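Local coordinates for protein thiamine diphosphokinase (Bacteroides thetaiotaomicron, PDB 2OMK) that probably transfers a pyrophosphate group from ATP to thiamine, making thiamine diphosphate, at residues 142-147 with 222-227. The protein carries 1 engineered substitution. Sequence-based numbering, arbitrary orientation.
Sequences LLVEYM and TGEYLV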
loop_
_atom_site.group_PDB
_atom_site.type_symbol
_atom_site.label_atom_id
_atom_site.label_comp_id
_atom_site.label_asym_id
_atom_site.label_seq_id
_atom_site.Cartn_x
_atom_site.Cartn_y
_atom_site.Cartn_z
ATOM N N LEU A 142 7.983 2.527 6.903
ATOM C CA LEU A 142 8.531 3.094 8.142
ATOM C C LEU A 142 8.630 2.093 9.283
ATOM O O LEU A 142 9.437 2.269 10.211
ATOM C CB LEU A 142 7.732 4.335 8.560
ATOM C CG LEU A 142 8.101 5.593 7.759
ATOM C CD1 LEU A 142 6.985 6.653 7.858
ATOM C CD2 LEU A 142 9.437 6.167 8.221
ATOM N N LEU A 143 7.824 1.034 9.211
ATOM C CA LEU A 143 7.861 -0.036 10.216
ATOM C C LEU A 143 9.268 -0.597 10.414
ATOM O O LEU A 143 9.669 -0.904 11.534
ATOM C CB LEU A 143 6.900 -1.165 9.838
ATOM C CG LEU A 143 5.406 -0.861 10.024
ATOM C CD1 LEU A 143 4.564 -1.965 9.387
ATOM C CD2 LEU A 143 5.047 -0.718 11.502
ATOM N N VAL A 144 10.012 -0.706 9.321
ATOM C CA VAL A 144 11.406 -1.151 9.376
ATOM C C VAL A 144 12.257 -0.204 10.231
ATOM O O VAL A 144 13.029 -0.666 11.078
ATOM C CB VAL A 144 12.005 -1.337 7.955
ATOM C CG1 VAL A 144 13.481 -1.696 8.030
ATOM C CG2 VAL A 144 11.241 -2.429 7.197
ATOM N N GLU A 145 12.100 1.107 10.035
ATOM C CA GLU A 145 12.823 2.092 10.858
ATOM C C GLU A 145 12.455 1.989 12.341
ATOM O O GLU A 145 13.336 2.042 13.218
ATOM C CB GLU A 145 12.601 3.537 10.369
ATOM C CG GLU A 145 12.669 3.760 8.841
ATOM C CD GLU A 145 14.016 3.419 8.218
ATOM O OE1 GLU A 145 15.002 3.206 8.958
ATOM O OE2 GLU A 145 14.096 3.379 6.970
ATOM N N TYR A 146 11.161 1.857 12.632
ATOM C CA TYR A 146 10.727 1.788 14.032
ATOM C C TYR A 146 11.307 0.566 14.745
ATOM O O TYR A 146 11.742 0.657 15.909
ATOM C CB TYR A 146 9.198 1.788 14.146
ATOM C CG TYR A 146 8.503 2.905 13.401
ATOM C CD1 TYR A 146 9.115 4.155 13.210
ATOM C CD2 TYR A 146 7.220 2.712 12.897
ATOM C CE1 TYR A 146 8.452 5.180 12.506
ATOM C CE2 TYR A 146 6.553 3.714 12.209
ATOM C CZ TYR A 146 7.164 4.938 12.018
ATOM O OH TYR A 146 6.483 5.913 11.337
ATOM N N MET A 147 11.337 -0.564 14.048
ATOM C CA MET A 147 11.908 -1.785 14.600
ATOM C C MET A 147 13.390 -1.578 14.905
ATOM O O MET A 147 13.856 -1.898 15.993
ATOM C CB MET A 147 11.723 -2.942 13.624
ATOM C CG MET A 147 12.290 -4.262 14.107
ATOM S SD MET A 147 12.283 -5.475 12.781
ATOM C CE MET A 147 13.184 -4.604 11.502
ATOM N N THR A 222 19.529 -13.129 6.914
ATOM C CA THR A 222 20.220 -12.023 7.548
ATOM C C THR A 222 19.706 -10.743 6.921
ATOM O O THR A 222 19.757 -10.581 5.707
ATOM C CB THR A 222 21.747 -12.105 7.339
ATOM O OG1 THR A 222 22.215 -13.374 7.803
ATOM C CG2 THR A 222 22.457 -10.995 8.106
ATOM N N GLY A 223 19.208 -9.836 7.753
ATOM C CA GLY A 223 18.734 -8.554 7.265
ATOM C C GLY A 223 17.266 -8.344 7.572
ATOM O O GLY A 223 16.652 -9.118 8.311
ATOM N N GLU A 224 16.712 -7.295 6.982
ATOM C CA GLU A 224 15.389 -6.804 7.352
ATOM C C GLU A 224 14.369 -7.143 6.287
ATOM O O GLU A 224 14.669 -7.132 5.093
ATOM C CB GLU A 224 15.439 -5.288 7.570
ATOM C CG GLU A 224 15.975 -4.871 8.951
ATOM C CD GLU A 224 17.491 -4.804 9.029
ATOM O OE1 GLU A 224 18.110 -4.129 8.176
ATOM O OE2 GLU A 224 18.066 -5.409 9.962
ATOM N N TYR A 225 13.159 -7.455 6.731
ATOM C CA TYR A 225 12.062 -7.691 5.814
ATOM C C TYR A 225 10.755 -7.399 6.510
ATOM O O TYR A 225 10.721 -7.087 7.701
ATOM C CB TYR A 225 12.079 -9.126 5.267
ATOM C CG TYR A 225 12.128 -10.229 6.310
ATOM C CD1 TYR A 225 11.011 -11.023 6.568
ATOM C CD2 TYR A 225 13.301 -10.487 7.027
ATOM C CE1 TYR A 225 11.060 -12.050 7.519
ATOM C CE2 TYR A 225 13.356 -11.501 7.972
ATOM C CZ TYR A 225 12.243 -12.289 8.205
ATOM O OH TYR A 225 12.316 -13.295 9.145
ATOM N N LEU A 226 9.682 -7.495 5.748
ATOM C CA LEU A 226 8.358 -7.221 6.257
ATOM C C LEU A 226 7.475 -8.415 5.909
ATOM O O LEU A 226 7.549 -8.947 4.794
ATOM C CB LEU A 226 7.856 -5.957 5.581
ATOM C CG LEU A 226 6.573 -5.234 5.955
ATOM C CD1 LEU A 226 6.630 -4.711 7.382
ATOM C CD2 LEU A 226 6.439 -4.087 4.977
ATOM N N VAL A 227 6.663 -8.846 6.868
ATOM C CA VAL A 227 5.703 -9.927 6.651
ATOM C C VAL A 227 4.287 -9.358 6.751
ATOM O O VAL A 227 3.984 -8.613 7.683
ATOM C CB VAL A 227 5.907 -11.096 7.654
ATOM C CG1 VAL A 227 4.826 -12.161 7.497
ATOM C CG2 VAL A 227 7.296 -11.735 7.456
#
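Helix 133-148 of the thiamin pyrophosphokinase catalytic region packs on strand 224-230, which belongs to the substrate-binding region. The mixed sheet runs through both regions, and the helix lies against it. The two short axes come within 8.9 Å and run at 122° to each other. L143 and V144 point toward the strand from one side of the helix. They meet L226 and E224, two residues apart on the strand. V144 holds CG1 anti to its backbone N (chi1 176°), which sends that methyl toward the aliphatic part of E224. V144 CG1 lies 4.1 Å from both CB and CG of E224. The carboxylate of E224 turns to other partners: OE2 makes a weak hydrogen bond to S166 OG, and OE1 a long, weak ion pair with R148. M147 was modelled in two conformers; in one of them its CE nears E224 CG, so this approach is uncertain. L143 and L226 form the apolar part of the contact. F162 of strand 160-166 touches both leucines and extends this patch. The two leucine side chains cross at about a right angle and touch methyl to methyl, L143 CD1 to L226 CD1 at 4.0 Å.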